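Local coordinates for protein PA1221 (Pseudomonas aeruginosa, PDB 4DG8) that belongs to the ANL clan of AMP-binding proteins, carries a phosphopantetheine attachment region in the same chain and holds adenosine monophosphate, at residues A[77-82]-A[103-108]; A[361-366]-A[402-407]. All coordinates share one frame; numbering follows the deposited sequence.

Contact 1: residues A[77-82]-A[103-108]; sequences GVCLGV and HYLYID
His103 to Tyr106 pairs in parallel with Cys79 to Val82, two neighbouring inner strands of a mixed sheet in the AMP-binding region of the chain. The link between them runs through helix 88-99, which makes this a beta-alpha-beta crossover. Bridges Cys79-His103, Leu80-Tyr104, Gly81-Leu105 and Val82-Tyr106 fix the register, and the short axes diverge by 40°, a marked twist. Five backbone hydrogen bonds alternate in direction: His103 N to Val78 O (3.0 Å), Leu80 N to His103 O (2.8 Å), then Leu105 N to Leu80 O, Val82 N to Leu105 O and Ile107 N to Val82 O. The last carries the pairing one residue past the second strand.

On the face holding Cys79, His103 and Leu105, the imidazole of His103 folds back across the first strand. Its CG sits between the backbone N and the carbonyl carbon (chi1 46°), which lays one ring face over Cys79 CA and Val78 O. His103 NE2 approaches Cys79 CB to 3.4 Å, while His103 CE1 reaches Gly77 O at 3.2 Å near the ring plane. With SG trans to the main-chain N (chi1 -179°), Cys79 turns its sulfur to Leu105 CB at 3.7 Å; Val123 of helix 113-123 packs on both residues. The other face carries Leu80, Val82 and Tyr104 against Ile97 of helix 88-99. Of the Tyr104 side chain, CB lies by Leu80 O, while the ring leads away and its hydroxyl bonds to Trp223 NE1. At the far end Tyr106 CD1 comes within 3.0 Å of Val82 O, obliquely to the ring.

Cohesion therefore rests on main-chain polarity, with imidazole and Cys79-Leu105 packing on one face, the other turned mainly to helix 88-99, and no side-chain hydrogen bond between the segments.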
loop_
_atom_site.group_PDB
_atom_site.type_symbol
_atom_site.label_atom_id
_atom_site.label_comp_id
_atom_site.label_asym_id
_atom_site.label_seq_id
_atom_site.Cartn_x
_atom_site.Cartn_y
_atom_site.Cartn_z
ATOM N N GLY A 77 8.836 -17.273 -11.506
ATOM C CA GLY A 77 9.530 -16.770 -10.334
ATOM C C GLY A 77 10.424 -15.552 -10.501
ATOM O O GLY A 77 11.170 -15.186 -9.578
ATOM N N VAL A 78 10.345 -14.883 -11.646
ATOM C CA VAL A 78 11.145 -13.672 -11.800
ATOM C C VAL A 78 10.383 -12.396 -11.458
ATOM O O VAL A 78 9.160 -12.318 -11.620
ATOM C CB VAL A 78 11.819 -13.541 -13.191
ATOM C CG1 VAL A 78 12.424 -14.875 -13.596
ATOM C CG2 VAL A 78 10.831 -13.055 -14.233
ATOM N N CYS A 79 11.125 -11.424 -10.929
ATOM C CA CYS A 79 10.608 -10.086 -10.679
ATOM C C CYS A 79 10.577 -9.237 -11.964
ATOM O O CYS A 79 11.564 -9.144 -12.690
ATOM C CB CYS A 79 11.450 -9.370 -9.602
ATOM S SG CYS A 79 10.839 -7.720 -9.214
ATOM N N LEU A 80 9.435 -8.608 -12.224
ATOM C CA LEU A 80 9.277 -7.775 -13.401
ATOM C C LEU A 80 8.710 -6.418 -13.009
ATOM O O LEU A 80 7.729 -6.329 -12.245
ATOM C CB LEU A 80 8.372 -8.466 -14.421
ATOM C CG LEU A 80 8.914 -9.759 -15.036
ATOM C CD1 LEU A 80 7.815 -10.414 -15.879
ATOM C CD2 LEU A 80 10.140 -9.459 -15.876
ATOM N N GLY A 81 9.314 -5.364 -13.556
ATOM C CA GLY A 81 8.953 -4.003 -13.212
ATOM C C GLY A 81 7.836 -3.438 -14.065
ATOM O O GLY A 81 7.674 -3.835 -15.213
ATOM N N VAL A 82 7.078 -2.501 -13.502
ATOM C CA VAL A 82 6.052 -1.786 -14.242
ATOM C C VAL A 82 6.175 -0.309 -13.954
ATOM O O VAL A 82 6.220 0.091 -12.784
ATOM C CB VAL A 82 4.652 -2.246 -13.846
ATOM C CG1 VAL A 82 3.573 -1.405 -14.561
ATOM C CG2 VAL A 82 4.490 -3.719 -14.163
ATOM N N HIS A 103 6.342 -12.017 -10.743
ATOM C CA HIS A 103 5.794 -11.074 -9.775
ATOM C C HIS A 103 6.147 -9.644 -10.148
ATOM O O HIS A 103 7.205 -9.383 -10.720
ATOM C CB HIS A 103 6.230 -11.381 -8.318
ATOM C CG HIS A 103 7.694 -11.678 -8.147
ATOM N ND1 HIS A 103 8.223 -12.937 -8.327
ATOM C CD2 HIS A 103 8.726 -10.893 -7.743
ATOM C CE1 HIS A 103 9.522 -12.916 -8.073
ATOM N NE2 HIS A 103 9.853 -11.687 -7.716
ATOM N N TYR A 104 5.267 -8.713 -9.800
ATOM C CA TYR A 104 5.435 -7.346 -10.258
ATOM C C TYR A 104 5.995 -6.426 -9.194
ATOM O O TYR A 104 5.853 -6.657 -7.989
ATOM C CB TYR A 104 4.147 -6.756 -10.877
ATOM C CG TYR A 104 2.915 -6.672 -9.991
ATOM C CD1 TYR A 104 2.767 -5.643 -9.055
ATOM C CD2 TYR A 104 1.857 -7.587 -10.143
ATOM C CE1 TYR A 104 1.600 -5.539 -8.257
ATOM C CE2 TYR A 104 0.683 -7.487 -9.353
ATOM C CZ TYR A 104 0.564 -6.464 -8.415
ATOM O OH TYR A 104 -0.571 -6.362 -7.619
ATOM N N LEU A 105 6.690 -5.410 -9.676
ATOM C CA LEU A 105 7.278 -4.378 -8.829
ATOM C C LEU A 105 7.050 -3.016 -9.463
ATOM O O LEU A 105 7.355 -2.830 -10.654
ATOM C CB LEU A 105 8.782 -4.626 -8.744
ATOM C CG LEU A 105 9.641 -3.514 -8.177
ATOM C CD1 LEU A 105 9.307 -3.274 -6.700
ATOM C CD2 LEU A 105 11.115 -3.876 -8.371
ATOM N N TYR A 106 6.543 -2.052 -8.696
ATOM C CA TYR A 106 6.462 -0.700 -9.233
ATOM C C TYR A 106 7.835 -0.022 -9.328
ATOM O O TYR A 106 8.620 -0.030 -8.384
ATOM C CB TYR A 106 5.480 0.220 -8.482
ATOM C CG TYR A 106 5.185 1.445 -9.333
ATOM C CD1 TYR A 106 4.608 1.294 -10.601
ATOM C CD2 TYR A 106 5.524 2.725 -8.914
ATOM C CE1 TYR A 106 4.355 2.378 -11.423
ATOM C CE2 TYR A 106 5.270 3.836 -9.733
ATOM C CZ TYR A 106 4.692 3.645 -10.991
ATOM O OH TYR A 106 4.427 4.706 -11.824
ATOM N N ILE A 107 8.110 0.585 -10.472
ATOM C CA ILE A 107 9.335 1.361 -10.630
ATOM C C ILE A 107 8.971 2.746 -11.134
ATOM O O ILE A 107 8.362 2.883 -12.196
ATOM C CB ILE A 107 10.324 0.695 -11.616
ATOM C CG1 ILE A 107 10.805 -0.659 -11.082
ATOM C CG2 ILE A 107 11.527 1.613 -11.868
ATOM C CD1 ILE A 107 11.692 -0.555 -9.848
ATOM N N ASP A 108 9.322 3.773 -10.367
ATOM C CA ASP A 108 9.041 5.131 -10.793
ATOM C C ASP A 108 10.282 5.675 -11.495
ATOM O O ASP A 108 11.260 6.055 -10.849
ATOM C CB ASP A 108 8.679 5.982 -9.568
ATOM C CG ASP A 108 8.326 7.403 -9.928
ATOM O OD1 ASP A 108 8.592 7.818 -11.075
ATOM O OD2 ASP A 108 7.790 8.116 -9.053
#

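Contact 2: residues A[361-366]-A[402-407]; sequences GEIVAF and DRARYD. With AMP (adenosine monophosphate), chain B.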
loop_
_atom_site.group_PDB
_atom_site.type_symbol
_atom_site.label_atom_id
_atom_site.label_comp_id
_atom_site.label_asym_id
_atom_site.label_seq_id
_atom_site.Cartn_x
_atom_site.Cartn_y
_atom_site.Cartn_z
ATOM N N GLY A 361 -1.075 -4.181 24.431
ATOM C CA GLY A 361 -0.128 -5.178 23.978
ATOM C C GLY A 361 0.281 -4.917 22.541
ATOM O O GLY A 361 -0.130 -3.919 21.938
ATOM N N GLU A 362 1.102 -5.810 21.995
ATOM C CA GLU A 362 1.505 -5.710 20.605
ATOM C C GLU A 362 0.658 -6.637 19.727
ATOM O O GLU A 362 0.391 -7.794 20.091
ATOM C CB GLU A 362 2.989 -6.031 20.453
ATOM C CG GLU A 362 3.442 -6.108 19.007
ATOM C CD GLU A 362 4.875 -6.582 18.864
ATOM O OE1 GLU A 362 5.454 -7.077 19.860
ATOM O OE2 GLU A 362 5.424 -6.447 17.752
ATOM N N ILE A 363 0.224 -6.109 18.585
ATOM C CA ILE A 363 -0.534 -6.879 17.608
ATOM C C ILE A 363 0.378 -7.868 16.889
ATOM O O ILE A 363 1.453 -7.506 16.409
ATOM C CB ILE A 363 -1.207 -5.970 16.567
ATOM C CG1 ILE A 363 -2.231 -5.043 17.220
ATOM C CG2 ILE A 363 -1.911 -6.798 15.498
ATOM C CD1 ILE A 363 -2.813 -4.023 16.215
ATOM N N VAL A 364 -0.055 -9.123 16.841
ATOM C CA VAL A 364 0.653 -10.179 16.133
ATOM C C VAL A 364 -0.305 -10.832 15.147
ATOM O O VAL A 364 -1.421 -11.191 15.509
ATOM C CB VAL A 364 1.150 -11.260 17.113
ATOM C CG1 VAL A 364 1.815 -12.392 16.354
ATOM C CG2 VAL A 364 2.091 -10.641 18.154
ATOM N N ALA A 365 0.134 -10.985 13.904
ATOM C CA ALA A 365 -0.738 -11.453 12.839
ATOM C C ALA A 365 -0.319 -12.830 12.362
ATOM O O ALA A 365 0.868 -13.133 12.272
ATOM C CB ALA A 365 -0.724 -10.470 11.668
ATOM N N PHE A 366 -1.308 -13.650 12.051
ATOM C CA PHE A 366 -1.102 -14.992 11.531
ATOM C C PHE A 366 -1.918 -15.134 10.266
ATOM O O PHE A 366 -2.889 -14.393 10.042
ATOM C CB PHE A 366 -1.661 -16.046 12.504
ATOM C CG PHE A 366 -1.070 -16.012 13.876
ATOM C CD1 PHE A 366 -0.053 -16.886 14.224
ATOM C CD2 PHE A 366 -1.575 -15.153 14.847
ATOM C CE1 PHE A 366 0.489 -16.881 15.510
ATOM C CE2 PHE A 366 -1.050 -15.141 16.133
ATOM C CZ PHE A 366 -0.011 -16.006 16.470
ATOM N N ASP A 402 2.942 -2.688 16.246
ATOM C CA ASP A 402 1.801 -1.842 16.586
ATOM C C ASP A 402 1.229 -2.209 17.966
ATOM O O ASP A 402 1.078 -3.385 18.309
ATOM C CB ASP A 402 0.713 -1.919 15.506
ATOM C CG ASP A 402 1.146 -1.293 14.197
ATOM O OD1 ASP A 402 1.750 -0.194 14.215
ATOM O OD2 ASP A 402 0.875 -1.896 13.143
ATOM N N ARG A 403 0.922 -1.191 18.757
ATOM C CA ARG A 403 0.354 -1.392 20.083
ATOM C C ARG A 403 -1.117 -1.011 20.065
ATOM O O ARG A 403 -1.506 0.036 19.508
ATOM C CB ARG A 403 1.099 -0.573 21.144
ATOM C CG ARG A 403 2.573 -0.949 21.323
ATOM C CD ARG A 403 3.054 -0.664 22.740
ATOM N NE ARG A 403 2.449 -1.580 23.706
ATOM C CZ ARG A 403 2.464 -1.402 25.025
ATOM N NH1 ARG A 403 3.052 -0.332 25.543
ATOM N NH2 ARG A 403 1.888 -2.291 25.828
ATOM N N ALA A 404 -1.926 -1.882 20.661
ATOM C CA ALA A 404 -3.362 -1.676 20.767
ATOM C C ALA A 404 -3.908 -2.302 22.053
ATOM O O ALA A 404 -3.144 -2.834 22.868
ATOM C CB ALA A 404 -4.070 -2.242 19.546
ATOM N N ARG A 405 -5.230 -2.225 22.215
ATOM C CA ARG A 405 -5.947 -2.799 23.347
ATOM C C ARG A 405 -7.309 -3.247 22.838
ATOM O O ARG A 405 -7.819 -2.695 21.858
ATOM C CB ARG A 405 -6.173 -1.751 24.437
ATOM C CG ARG A 405 -7.238 -0.732 24.023
ATOM C CD ARG A 405 -7.685 0.203 25.126
ATOM N NE ARG A 405 -8.468 1.298 24.555
ATOM C CZ ARG A 405 -9.799 1.320 24.465
ATOM N NH1 ARG A 405 -10.525 0.310 24.936
ATOM N NH2 ARG A 405 -10.405 2.363 23.900
ATOM N N TYR A 406 -7.897 -4.244 23.495
ATOM C CA TYR A 406 -9.276 -4.633 23.214
ATOM C C TYR A 406 -10.229 -3.719 23.964
ATOM O O TYR A 406 -9.917 -3.269 25.069
ATOM C CB TYR A 406 -9.548 -6.069 23.666
ATOM C CG TYR A 406 -8.811 -7.134 22.888
ATOM C CD1 TYR A 406 -9.130 -7.406 21.562
ATOM C CD2 TYR A 406 -7.809 -7.885 23.489
ATOM C CE1 TYR A 406 -8.463 -8.392 20.853
ATOM C CE2 TYR A 406 -7.137 -8.866 22.793
ATOM C CZ TYR A 406 -7.464 -9.121 21.471
ATOM O OH TYR A 406 -6.795 -10.117 20.780
ATOM N N ASP A 407 -11.393 -3.455 23.376
ATOM C CA ASP A 407 -12.497 -2.862 24.137
ATOM C C ASP A 407 -13.394 -3.969 24.679
ATOM O O ASP A 407 -13.106 -5.160 24.490
ATOM C CB ASP A 407 -13.306 -1.857 23.308
ATOM C CG ASP A 407 -13.995 -2.488 22.102
ATOM O OD1 ASP A 407 -14.185 -3.731 22.081
ATOM O OD2 ASP A 407 -14.345 -1.726 21.168
HETATM P P AMP B . 1.885 0.236 5.428
HETATM O O1P AMP B . 2.662 1.203 4.561
HETATM O O2P AMP B . 0.487 -0.175 4.987
HETATM O O3P AMP B . 2.767 -0.986 5.608
HETATM O "O5'" AMP B . 1.823 0.789 6.917
HETATM C "C5'" AMP B . 1.374 -0.038 7.973
HETATM C "C4'" AMP B . 1.339 0.703 9.281
HETATM O "O4'" AMP B . 0.498 1.881 9.165
HETATM C "C3'" AMP B . 0.751 -0.061 10.453
HETATM O "O3'" AMP B . 1.679 -0.966 11.041
HETATM C "C2'" AMP B . 0.300 1.055 11.384
HETATM O "O2'" AMP B . 1.411 1.588 12.096
HETATM C "C1'" AMP B . -0.186 2.108 10.384
HETATM N N9 AMP B . -1.642 2.004 10.131
HETATM C C8 AMP B . -2.194 1.432 9.034
HETATM N N7 AMP B . -3.549 1.481 9.073
HETATM C C5 AMP B . -3.902 2.082 10.219
HETATM C C6 AMP B . -5.183 2.451 10.882
HETATM N N6 AMP B . -6.369 2.169 10.314
HETATM N N1 AMP B . -5.123 3.084 12.079
HETATM C C2 AMP B . -3.932 3.369 12.646
HETATM N N3 AMP B . -2.737 3.065 12.099
HETATM C C4 AMP B . -2.644 2.434 10.908
#
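An edge of the AMP pocket is built here: Asp402, whose carboxylate grips the ribose, is pinned through its main chain to Ile363 on an adjoining antiparallel strand. Ile363 N donates to Asp402 O at 2.9 Å, with an N-H...O angle of 168°. Two residues along, Gly361 and Ala404 form a hydrogen-bonded pair, Gly361 N to Ala404 O (2.9 Å) and Ala404 N to Gly361 O (3.0 Å). Between these lies the non-hydrogen-bonded pair Glu362-Arg403.

The segments belong to strands 361-367 and 393-406 of an antiparallel sheet in which strand 393-406 pairs with three others, and their short axes stand at 105°, so contact is confined to the start of each segment. On the side of Ala404, Ile363 CD1 touches Ala404 CB at 4.0 Å and Asp402 CB at 4.2 Å. On the Glu362-Arg403 face, the arginine chain bends at chi3, bringing the guanidinium edge, in plane, to Gly361 CA (Arg403 NH2 to Gly361 CA 4.0 Å), a packing contact, while Glu362 OE2 accepts from Gly401 N.

With CG anti to its carbonyl carbon (chi1 -68°), Asp402 presents both carboxylate oxygens to the sugar. AMP O2' donates to Asp402 OD1 at 2.8 Å; AMP O3' lies against Asp402 OD2 at a very short 2.4 Å, a doubtful value. Arg417 forms a salt bridge with Asp402 OD1 and Tyr309 a hydrogen bond with OD2, second partners that help fix the carboxylate's rotation.

Overall arrangement
Contact 1 closes before contact 2 opens along the chain, and the two lie on opposite sides of its centre. Their centres are 32 Å apart and their nearest atoms about 20 Å, so neither supports the other directly. They also belong to separate sheets, one pairing parallel through a helical crossover, the other antiparallel and sharply angled. Their relation to AMP differs likewise: contact 2 meets the ribose through Asp402, whereas the Tyr106 side chain of contact 1 is about 13 Å from the ligand. Contact 1 is thus interior sheet packing, and contact 2 a piece of the pocket wall, which Asn307, Thr312 and Lys423 also help to form.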